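Local structure of glucosamine-6-phosphate deaminase (Bacillus subtilis, 2BKX) at residues 162-165 with 166-169; 136-139 with 140-143; 232-235 with 236-239; 84-87 with 88-92. The protein is an enzyme of a Rossmann-like alpha/beta family that holds fructose -6-phosphate in a pocket built largely from loops. All coordinates share one frame; numbering follows the deposited sequence.

How the contacts relate
Contacts 1 and 2 both reach the bound fructose -6-phosphate, though from different parts of the molecule: R167 of contact 1 binds an oxygen of the phosphate, while H138 and G140 of contact 2 hold sugar oxygens. Their centres lie about 15 Å apart, and N165 packs on the ring of F141 where they touch. Contacts 3 and 4 stand farther off. The side chain of A237 in contact 3 is about 10 Å from the ligand and that of M84 in contact 4 about 7 Å. Contacts 2 and 4 fall on opposite sides of the chain's centre, with about 25 Å between their own centres, and contacts 3 and 4 are about 27 Å apart.

Contact 1. Residues 162-165 with 166-169; sequences RQAN and ARYF. With F6R (fructose -6-phosphate), chain C.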
loop_
_atom_site.group_PDB
_atom_site.type_symbol
_atom_site.label_atom_id
_atom_site.label_comp_id
_atom_site.label_asym_id
_atom_site.label_seq_id
_atom_site.Cartn_x
_atom_site.Cartn_y
_atom_site.Cartn_z
ATOM N N ARG A 162 15.796 2.461 -0.700
ATOM C CA ARG A 162 16.546 2.338 0.569
ATOM C C ARG A 162 16.867 3.727 1.144
ATOM O O ARG A 162 16.745 3.946 2.351
ATOM C CB ARG A 162 17.812 1.499 0.336
ATOM C CG ARG A 162 17.449 0.079 -0.047
ATOM C CD ARG A 162 18.638 -0.819 -0.208
ATOM N NE ARG A 162 19.257 -1.097 1.085
ATOM C CZ ARG A 162 20.520 -0.875 1.422
ATOM N NH1 ARG A 162 21.385 -0.330 0.578
ATOM N NH2 ARG A 162 20.911 -1.180 2.646
ATOM N N GLN A 163 17.263 4.655 0.267
ATOM C CA GLN A 163 17.552 6.037 0.671
ATOM C C GLN A 163 16.300 6.671 1.294
ATOM O O GLN A 163 16.362 7.299 2.356
ATOM C CB GLN A 163 18.049 6.816 -0.569
ATOM C CG GLN A 163 18.450 8.256 -0.415
ATOM C CD GLN A 163 18.778 8.915 -1.769
ATOM O OE1 GLN A 163 19.754 9.683 -1.872
ATOM N NE2 GLN A 163 17.994 8.611 -2.817
ATOM N N ALA A 164 15.140 6.496 0.649
ATOM C CA ALA A 164 13.908 7.086 1.136
ATOM C C ALA A 164 13.472 6.526 2.495
ATOM O O ALA A 164 12.935 7.230 3.334
ATOM C CB ALA A 164 12.809 6.895 0.141
ATOM N N ASN A 165 13.654 5.231 2.678
ATOM C CA ASN A 165 13.132 4.561 3.847
ATOM C C ASN A 165 14.134 4.552 4.997
ATOM O O ASN A 165 13.773 4.166 6.086
ATOM C CB ASN A 165 12.684 3.130 3.496
ATOM C CG ASN A 165 11.436 3.095 2.636
ATOM O OD1 ASN A 165 10.975 4.153 2.191
ATOM N ND2 ASN A 165 10.916 1.902 2.375
ATOM N N ALA A 166 15.360 5.032 4.755
ATOM C CA ALA A 166 16.390 5.060 5.795
ATOM C C ALA A 166 15.952 5.820 7.045
ATOM O O ALA A 166 16.395 5.504 8.167
ATOM C CB ALA A 166 17.720 5.621 5.245
ATOM N N ARG A 167 15.098 6.826 6.870
ATOM C CA ARG A 167 14.568 7.629 7.975
ATOM C C ARG A 167 13.927 6.814 9.065
ATOM O O ARG A 167 13.835 7.249 10.192
ATOM C CB ARG A 167 13.566 8.678 7.445
ATOM C CG ARG A 167 12.286 8.106 6.847
ATOM C CD ARG A 167 11.547 9.107 5.840
ATOM N NE ARG A 167 10.091 8.834 5.592
ATOM C CZ ARG A 167 9.500 8.376 4.456
ATOM N NH1 ARG A 167 10.201 8.150 3.324
ATOM N NH2 ARG A 167 8.147 8.195 4.404
ATOM N N TYR A 168 13.479 5.604 8.731
ATOM C CA TYR A 168 12.826 4.752 9.734
ATOM C C TYR A 168 13.738 3.786 10.468
ATOM O O TYR A 168 13.278 3.105 11.393
ATOM C CB TYR A 168 11.723 3.967 9.026
ATOM C CG TYR A 168 10.626 4.883 8.497
ATOM C CD1 TYR A 168 10.323 4.941 7.153
ATOM C CD2 TYR A 168 9.970 5.777 9.337
ATOM C CE1 TYR A 168 9.342 5.762 6.682
ATOM C CE2 TYR A 168 8.983 6.615 8.879
ATOM C CZ TYR A 168 8.666 6.605 7.543
ATOM O OH TYR A 168 7.700 7.471 7.105
ATOM N N PHE A 169 15.001 3.697 10.055
ATOM C CA PHE A 169 15.937 2.708 10.585
ATOM C C PHE A 169 16.991 3.335 11.477
ATOM O O PHE A 169 17.258 4.525 11.355
ATOM C CB PHE A 169 16.584 1.953 9.426
ATOM C CG PHE A 169 15.667 0.981 8.780
ATOM C CD1 PHE A 169 14.769 1.406 7.815
ATOM C CD2 PHE A 169 15.666 -0.341 9.144
ATOM C CE1 PHE A 169 13.900 0.518 7.229
ATOM C CE2 PHE A 169 14.799 -1.222 8.555
ATOM C CZ PHE A 169 13.938 -0.803 7.596
HETATM C C1 F6R C . 3.571 0.556 0.971
HETATM C C2 F6R C . 4.395 0.353 -0.285
HETATM C C3 F6R C . 5.334 1.391 -0.912
HETATM C C4 F6R C . 5.109 2.826 -0.394
HETATM C C5 F6R C . 6.020 3.857 -1.040
HETATM C C6 F6R C . 5.797 5.247 -0.457
HETATM O O1 F6R C . 3.119 -0.692 1.530
HETATM O O2 F6R C . 4.252 -0.706 -0.856
HETATM O O3 F6R C . 5.085 1.437 -2.306
HETATM O O4 F6R C . 3.752 3.179 -0.640
HETATM O O5 F6R C . 7.391 3.491 -0.939
HETATM O O6 F6R C . 6.207 5.235 0.919
HETATM P P F6R C . 5.860 6.489 1.843
HETATM O O1P F6R C . 4.369 6.479 2.039
HETATM O O2P F6R C . 6.295 7.706 1.071
HETATM O O3P F6R C . 6.597 6.292 3.128
HETATM O O HOH W 1 15.231 8.721 4.542
#
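R167 turns its guanidinium back over the end of helix 159-165, where NH1 donates to the backbone O of A164 at 2.9 Å, while NH2 reaches O3P of fructose -6-phosphate at 2.8 Å (N-H...O 134°). Both oxygens lie at the guanidinium edge, that of A164 tilted 25° from its plane; two nitrogens with separate partners limit the rotation of the group. The first torsion sets CG between the backbone N and the carbonyl carbon (chi1 66°), and the extended chain from there passes A164 O, with CD 3.4 Å from it, and carries the guanidinium to the phosphate. The Y168 ring turns one face to the R167 chain, CG standing 3.7 Å above its centre, and Y168 OH accepts a weak bond from R167 NH2.

The backbone turn is closed by Y168 N, which donates to the O of N165 at 3.0 Å. That same oxygen meets the edge of the F169 ring in its plane, 3.4 Å from F169 CD1. A water links the carbonyls of Q163 and A164 to the backbone N of R167, its bond to Q163 O 2.8 Å long and the other two weak. A166 CB rests 3.5 Å from the O of R162. On the side chains of the helix itself, N165 ND2 binds the hydroxyl of Y69, and R162 turns to E159 and to the backbone O of V175 and P176.

Here the C-terminal end of a helix is partly closed by an arginine side chain, and that same arginine belongs to the ligand pocket, on its phosphate side.

Contact 2. Residues 136-139 with 140-143; sequences NGHI and GFNE. With F6R (fructose -6-phosphate), chain C.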
loop_
_atom_site.group_PDB
_atom_site.type_symbol
_atom_site.label_atom_id
_atom_site.label_comp_id
_atom_site.label_asym_id
_atom_site.label_seq_id
_atom_site.Cartn_x
_atom_site.Cartn_y
_atom_site.Cartn_z
ATOM N N ASN A 136 10.225 7.108 -7.314
ATOM C CA ASN A 136 10.470 6.629 -8.651
ATOM C C ASN A 136 9.256 5.987 -9.337
ATOM O O ASN A 136 9.389 5.316 -10.356
ATOM C CB ASN A 136 11.617 5.597 -8.652
ATOM C CG ASN A 136 11.298 4.360 -7.842
ATOM O OD1 ASN A 136 10.203 4.237 -7.285
ATOM N ND2 ASN A 136 12.241 3.430 -7.781
ATOM N N GLY A 137 8.073 6.159 -8.756
ATOM C CA GLY A 137 6.876 5.582 -9.326
ATOM C C GLY A 137 6.564 4.152 -8.947
ATOM O O GLY A 137 5.572 3.606 -9.417
ATOM N N HIS A 138 7.343 3.554 -8.036
ATOM C CA HIS A 138 6.999 2.201 -7.635
ATOM C C HIS A 138 5.642 2.149 -6.971
ATOM O O HIS A 138 5.199 3.100 -6.348
ATOM C CB HIS A 138 8.093 1.498 -6.815
ATOM C CG HIS A 138 8.304 1.960 -5.405
ATOM N ND1 HIS A 138 9.570 2.119 -4.906
ATOM C CD2 HIS A 138 7.468 2.224 -4.382
ATOM C CE1 HIS A 138 9.503 2.475 -3.632
ATOM N NE2 HIS A 138 8.234 2.533 -3.286
ATOM N N ILE A 139 5.005 1.002 -7.093
ATOM C CA ILE A 139 3.787 0.644 -6.351
ATOM C C ILE A 139 4.062 -0.712 -5.717
ATOM O O ILE A 139 4.707 -1.557 -6.307
ATOM C CB ILE A 139 2.497 0.690 -7.191
ATOM C CG1 ILE A 139 2.599 -0.183 -8.427
ATOM C CG2 ILE A 139 2.179 2.138 -7.560
ATOM C CD1 ILE A 139 1.286 -0.346 -9.224
ATOM N N GLY A 140 3.618 -0.901 -4.497
ATOM C CA GLY A 140 4.227 -1.924 -3.662
ATOM C C GLY A 140 5.741 -1.723 -3.681
ATOM O O GLY A 140 6.202 -0.588 -3.637
ATOM N N PHE A 141 6.500 -2.805 -3.809
ATOM C CA PHE A 141 7.935 -2.679 -4.119
ATOM C C PHE A 141 8.253 -3.168 -5.527
ATOM O O PHE A 141 9.349 -3.709 -5.816
ATOM C CB PHE A 141 8.817 -3.347 -3.071
ATOM C CG PHE A 141 8.916 -2.598 -1.757
ATOM C CD1 PHE A 141 8.940 -3.329 -0.602
ATOM C CD2 PHE A 141 9.063 -1.206 -1.683
ATOM C CE1 PHE A 141 9.133 -2.699 0.647
ATOM C CE2 PHE A 141 9.218 -0.575 -0.429
ATOM C CZ PHE A 141 9.265 -1.326 0.714
ATOM N N ASN A 142 7.295 -2.951 -6.427
ATOM C CA ASN A 142 7.510 -3.172 -7.860
ATOM C C ASN A 142 8.264 -1.997 -8.439
ATOM O O ASN A 142 7.667 -0.944 -8.660
ATOM C CB ASN A 142 6.177 -3.376 -8.576
ATOM C CG ASN A 142 5.439 -4.565 -8.055
ATOM O OD1 ASN A 142 5.776 -5.711 -8.396
ATOM N ND2 ASN A 142 4.405 -4.324 -7.273
ATOM N N GLU A 143 9.588 -2.171 -8.576
ATOM C CA GLU A 143 10.460 -1.090 -9.010
ATOM C C GLU A 143 10.418 -0.935 -10.521
ATOM O O GLU A 143 9.953 -1.826 -11.242
ATOM C CB GLU A 143 11.889 -1.342 -8.551
ATOM C CG GLU A 143 12.068 -1.477 -7.035
ATOM C CD GLU A 143 12.109 -0.196 -6.242
ATOM O OE1 GLU A 143 11.517 0.817 -6.660
ATOM O OE2 GLU A 143 12.771 -0.151 -5.169
HETATM C C1 F6R C . 3.571 0.556 0.971
HETATM C C2 F6R C . 4.395 0.353 -0.285
HETATM C C3 F6R C . 5.334 1.391 -0.912
HETATM C C4 F6R C . 5.109 2.826 -0.394
HETATM C C5 F6R C . 6.020 3.857 -1.040
HETATM C C6 F6R C . 5.797 5.247 -0.457
HETATM O O1 F6R C . 3.119 -0.692 1.530
HETATM O O2 F6R C . 4.252 -0.706 -0.856
HETATM O O3 F6R C . 5.085 1.437 -2.306
HETATM O O4 F6R C . 3.752 3.179 -0.640
HETATM O O5 F6R C . 7.391 3.491 -0.939
HETATM O O6 F6R C . 6.207 5.235 0.919
HETATM P P F6R C . 5.860 6.489 1.843
HETATM O O1P F6R C . 4.369 6.479 2.039
HETATM O O2P F6R C . 6.295 7.706 1.071
HETATM O O3P F6R C . 6.597 6.292 3.128
#
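H138 starts beside N142 and ends at fructose -6-phosphate, with both ring nitrogens engaged: its CB lies 3.1 Å from the O of N142, a buried oxygen with no hydrogen-bond partner in the model. Beyond CG, ND1 donates to OE1 of E143 at 2.9 Å, in a histidine-carboxylate hydrogen bond. N136 ND2 donates to E143 OE1 too, at 2.9 Å and nearly straight (166°), the two donors coming from opposite faces of the carboxylate plane. N136 is itself held by an Asx turn, its OD1 accepting from the backbone N of H138, and E143 OE2 is bound by T161 and by the backbone N of N158.

On the other side of the ring, CD2 is 3.2 Å from the O of G140, which accepts from the ligand's O3. At the tip, NE2 shares a hydrogen bond of 2.7 Å with the ligand's O5, which lies in the ring plane. One face of the imidazole receives the edge of F141 in a T-shaped pair, the planes 85° apart.

The loop is wedged between helix 159-165, whose T161 touches both H138 and F141, and helix 184-188, on which I139 and N142 pack, with V155 of strand 153-156 against F141.

Contact 3. Residues 232-235 with 236-239; sequences LIDR and EAAS
D234 and E236 cross at about a right angle, their carboxylate planes 80° apart, with D234 OD1 and E236 OE1 4.0 Å from each other. Two like charges so close would probably repel, and a water that donates to both, at 2.6 Å to D234 OD2 and 2.7 Å to E236 OE1, probably eases the approach. The same OD1 of D234 also takes the backbone N of A237, which meets it nearly along its C-O axis at 3.1 Å. Its chi1 of 73° swings the carboxylate back toward that amide. Outside the turn, S198 binds OD2 and the backbone N of G199 binds OD1, so the aspartate joins the two loops.

I233 points toward 236-239, and its CG2 branch, anti to the backbone N, lies against both alanines: 3.5 Å from A237 CB and 4.0 Å from A238 CB. The backbone N of A238 is shared weakly between two carbonyls, D234 O at 3.0 Å and R235 O. R235 leads away from this group to a salt bridge with E5, and A237 also touches I197.

Strand 229-234 lies between the parallel strands 2-6 and 193-197 in the sheet of this Rossmann-like alpha/beta fold, and the chain leaves its C-terminal end through the type I beta turn from E236 to S239.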
loop_
_atom_site.group_PDB
_atom_site.type_symbol
_atom_site.label_atom_id
_atom_site.label_comp_id
_atom_site.label_asym_id
_atom_site.label_seq_id
_atom_site.Cartn_x
_atom_site.Cartn_y
_atom_site.Cartn_z
ATOM N N LEU A 232 -5.557 10.509 -4.601
ATOM C CA LEU A 232 -5.660 11.661 -3.723
ATOM C C LEU A 232 -4.288 12.284 -3.628
ATOM O O LEU A 232 -3.324 11.589 -3.291
ATOM C CB LEU A 232 -6.185 11.275 -2.348
ATOM C CG LEU A 232 -7.515 10.546 -2.302
ATOM C CD1 LEU A 232 -7.852 10.266 -0.831
ATOM C CD2 LEU A 232 -8.625 11.266 -2.997
ATOM N N ILE A 233 -4.191 13.592 -3.929
ATOM C CA ILE A 233 -2.884 14.259 -3.993
ATOM C C ILE A 233 -2.980 15.542 -3.196
ATOM O O ILE A 233 -3.838 16.364 -3.496
ATOM C CB ILE A 233 -2.525 14.597 -5.438
ATOM C CG1 ILE A 233 -2.637 13.340 -6.344
ATOM C CG2 ILE A 233 -1.124 15.156 -5.535
ATOM C CD1 ILE A 233 -2.458 13.573 -7.854
ATOM N N ASP A 234 -2.118 15.716 -2.205
ATOM C CA ASP A 234 -2.118 16.986 -1.480
ATOM C C ASP A 234 -1.389 18.088 -2.248
ATOM O O ASP A 234 -0.808 17.850 -3.299
ATOM C CB ASP A 234 -1.705 16.843 -0.033
ATOM C CG ASP A 234 -0.247 16.587 0.181
ATOM O OD1 ASP A 234 0.588 16.710 -0.751
ATOM O OD2 ASP A 234 0.082 16.293 1.354
ATOM N N ARG A 235 -1.476 19.326 -1.759
ATOM C CA ARG A 235 -0.989 20.507 -2.504
ATOM C C ARG A 235 0.493 20.396 -2.804
ATOM O O ARG A 235 0.954 20.681 -3.892
ATOM C CB ARG A 235 -1.309 21.801 -1.739
ATOM C CG ARG A 235 -2.768 21.997 -1.551
ATOM C CD ARG A 235 -3.514 22.333 -2.814
ATOM N NE ARG A 235 -4.937 22.012 -2.692
ATOM C CZ ARG A 235 -5.879 22.358 -3.565
ATOM N NH1 ARG A 235 -7.144 21.999 -3.335
ATOM N NH2 ARG A 235 -5.571 23.038 -4.668
ATOM N N GLU A 236 1.262 19.939 -1.847
ATOM C CA GLU A 236 2.689 19.827 -2.017
ATOM C C GLU A 236 3.043 18.789 -3.083
ATOM O O GLU A 236 3.962 18.965 -3.880
ATOM C CB GLU A 236 3.332 19.496 -0.676
ATOM C CG GLU A 236 3.348 20.684 0.311
ATOM C CD GLU A 236 1.973 21.095 0.808
ATOM O OE1 GLU A 236 1.114 20.203 1.019
ATOM O OE2 GLU A 236 1.732 22.326 1.001
ATOM N N ALA A 237 2.307 17.691 -3.098
ATOM C CA ALA A 237 2.542 16.658 -4.093
ATOM C C ALA A 237 2.098 17.069 -5.489
ATOM O O ALA A 237 2.599 16.509 -6.457
ATOM C CB ALA A 237 1.847 15.394 -3.664
ATOM N N ALA A 238 1.185 18.039 -5.575
ATOM C CA ALA A 238 0.618 18.495 -6.851
ATOM C C ALA A 238 1.398 19.636 -7.494
ATOM O O ALA A 238 1.024 20.085 -8.569
ATOM C CB ALA A 238 -0.841 18.930 -6.676
ATOM N N SER A 239 2.487 20.052 -6.858
ATOM C CA SER A 239 3.162 21.317 -7.206
ATOM C C SER A 239 3.879 21.344 -8.544
ATOM O O SER A 239 4.216 22.421 -9.044
ATOM C CB SER A 239 4.110 21.737 -6.071
ATOM O OG SER A 239 5.162 20.803 -5.816
HETATM O O HOH W 2 1.679 18.002 2.553
#

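Contact 4. Residues 84-87 with 88-92; sequences MNDR and FFQHI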
loop_
_atom_site.group_PDB
_atom_site.type_symbol
_atom_site.label_atom_id
_atom_site.label_comp_id
_atom_site.label_asym_id
_atom_site.label_seq_id
_atom_site.Cartn_x
_atom_site.Cartn_y
_atom_site.Cartn_z
ATOM N N MET A 84 1.695 -2.656 10.954
ATOM C CA MET A 84 0.243 -2.800 10.824
ATOM C C MET A 84 -0.412 -3.062 12.166
ATOM O O MET A 84 -1.531 -2.596 12.424
ATOM C CB MET A 84 -0.068 -3.907 9.823
ATOM C CG MET A 84 0.226 -3.571 8.383
ATOM S SD MET A 84 -0.521 -2.009 7.788
ATOM C CE MET A 84 -2.243 -2.418 7.982
ATOM N N ASN A 85 0.237 -3.853 13.005
ATOM C CA ASN A 85 -0.291 -4.115 14.332
ATOM C C ASN A 85 -0.339 -2.852 15.155
ATOM O O ASN A 85 -1.338 -2.536 15.808
ATOM C CB ASN A 85 0.489 -5.211 15.024
ATOM C CG ASN A 85 -0.000 -6.578 14.583
ATOM O OD1 ASN A 85 -1.018 -7.071 15.096
ATOM N ND2 ASN A 85 0.660 -7.171 13.560
ATOM N N ASP A 86 0.757 -2.111 15.119
ATOM C CA ASP A 86 0.870 -0.884 15.945
ATOM C C ASP A 86 -0.088 0.222 15.465
ATOM O O ASP A 86 -0.766 0.867 16.279
ATOM C CB ASP A 86 2.313 -0.357 15.883
ATOM C CG ASP A 86 2.514 0.920 16.673
ATOM O OD1 ASP A 86 2.397 0.849 17.893
ATOM O OD2 ASP A 86 2.800 1.981 16.062
ATOM N N ARG A 87 -0.162 0.446 14.159
ATOM C CA ARG A 87 -0.934 1.576 13.647
ATOM C C ARG A 87 -2.433 1.253 13.524
ATOM O O ARG A 87 -3.255 2.147 13.406
ATOM C CB ARG A 87 -0.480 1.954 12.244
ATOM C CG ARG A 87 0.682 2.920 12.112
ATOM C CD ARG A 87 1.962 2.443 12.665
ATOM N NE ARG A 87 3.075 3.284 12.200
ATOM C CZ ARG A 87 4.368 3.006 12.386
ATOM N NH1 ARG A 87 5.296 3.823 11.904
ATOM N NH2 ARG A 87 4.754 1.902 13.031
ATOM N N PHE A 88 -2.783 -0.027 13.428
ATOM C CA PHE A 88 -4.121 -0.398 13.002
ATOM C C PHE A 88 -4.726 -1.560 13.758
ATOM O O PHE A 88 -5.721 -1.367 14.469
ATOM C CB PHE A 88 -4.144 -0.628 11.496
ATOM C CG PHE A 88 -5.527 -0.674 10.879
ATOM C CD1 PHE A 88 -6.521 0.223 11.233
ATOM C CD2 PHE A 88 -5.809 -1.610 9.934
ATOM C CE1 PHE A 88 -7.761 0.184 10.608
ATOM C CE2 PHE A 88 -7.044 -1.664 9.288
ATOM C CZ PHE A 88 -8.027 -0.746 9.647
ATOM N N PHE A 89 -4.138 -2.749 13.646
ATOM C CA PHE A 89 -4.844 -3.923 14.133
ATOM C C PHE A 89 -5.085 -3.867 15.621
ATOM O O PHE A 89 -6.157 -4.303 16.084
ATOM C CB PHE A 89 -4.096 -5.210 13.826
ATOM C CG PHE A 89 -3.742 -5.418 12.364
ATOM C CD1 PHE A 89 -4.469 -4.834 11.316
ATOM C CD2 PHE A 89 -2.690 -6.274 12.032
ATOM C CE1 PHE A 89 -4.114 -5.082 9.982
ATOM C CE2 PHE A 89 -2.347 -6.513 10.696
ATOM C CZ PHE A 89 -3.056 -5.908 9.698
ATOM N N GLN A 90 -4.153 -3.316 16.384
ATOM C CA GLN A 90 -4.343 -3.310 17.861
ATOM C C GLN A 90 -5.509 -2.443 18.339
ATOM O O GLN A 90 -5.906 -2.527 19.494
ATOM C CB GLN A 90 -3.072 -2.881 18.588
ATOM C CG GLN A 90 -2.728 -1.381 18.523
ATOM C CD GLN A 90 -1.589 -0.955 19.452
ATOM O OE1 GLN A 90 -0.709 -0.124 19.080
ATOM N NE2 GLN A 90 -1.607 -1.484 20.665
ATOM N N HIS A 91 -6.021 -1.592 17.460
ATOM C CA HIS A 91 -6.971 -0.557 17.795
ATOM C C HIS A 91 -8.370 -0.837 17.275
ATOM O O HIS A 91 -9.268 -0.031 17.518
ATOM C CB HIS A 91 -6.478 0.790 17.210
ATOM C CG HIS A 91 -5.191 1.262 17.776
ATOM N ND1 HIS A 91 -5.020 1.528 19.116
ATOM C CD2 HIS A 91 -4.005 1.549 17.178
ATOM C CE1 HIS A 91 -3.774 1.922 19.326
ATOM N NE2 HIS A 91 -3.138 1.947 18.166
ATOM N N ILE A 92 -8.584 -1.954 16.594
ATOM C CA ILE A 92 -9.859 -2.264 15.971
ATOM C C ILE A 92 -10.400 -3.625 16.423
ATOM O O ILE A 92 -9.681 -4.414 17.032
ATOM C CB ILE A 92 -9.755 -2.224 14.408
ATOM C CG1 ILE A 92 -8.776 -3.272 13.883
ATOM C CG2 ILE A 92 -9.336 -0.825 13.950
ATOM C CD1 ILE A 92 -8.728 -3.349 12.365
HETATM O O HOH W 3 -0.952 3.556 17.444
#
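M84 O accepts from F89 N at 2.9 Å (168°) and only weakly from F88 N, which marks a wider pi-type turn, and Q90 N follows with a bond to N85 O on a lone pair of the carbonyl.

M84 carries the side-chain contact. Its CB sits over one face of the F89 ring, 4.0 Å from the centroid, as a CH-pi contact. Bends at chi2 and chi3 curl the chain back, and CE comes 3.8 Å from F89 CE1 and 4.1 Å from F88 CD2, so the methyl bridges the two phenylalanines. N85 meets F89 at its rim: OD1 lies in the ring plane, 3.6 Å from CD2, with the amide turned 88° against the ring, and its ND2 is held by the O of H81.

A water links the carbonyl O of D86 to H91 NE2, giving a bond of 2.9 Å to the former and lying 2.8 Å from the latter. Elsewhere, F89 stacks on the ring of H99, and F88 meets Y44.

The pi-type turn at 85-87 lies within helix 80-89, and the type I beta turn F89-I92 leads on from it; this is the helix of the beta-alpha-beta unit with strands 62-69 and 99-100.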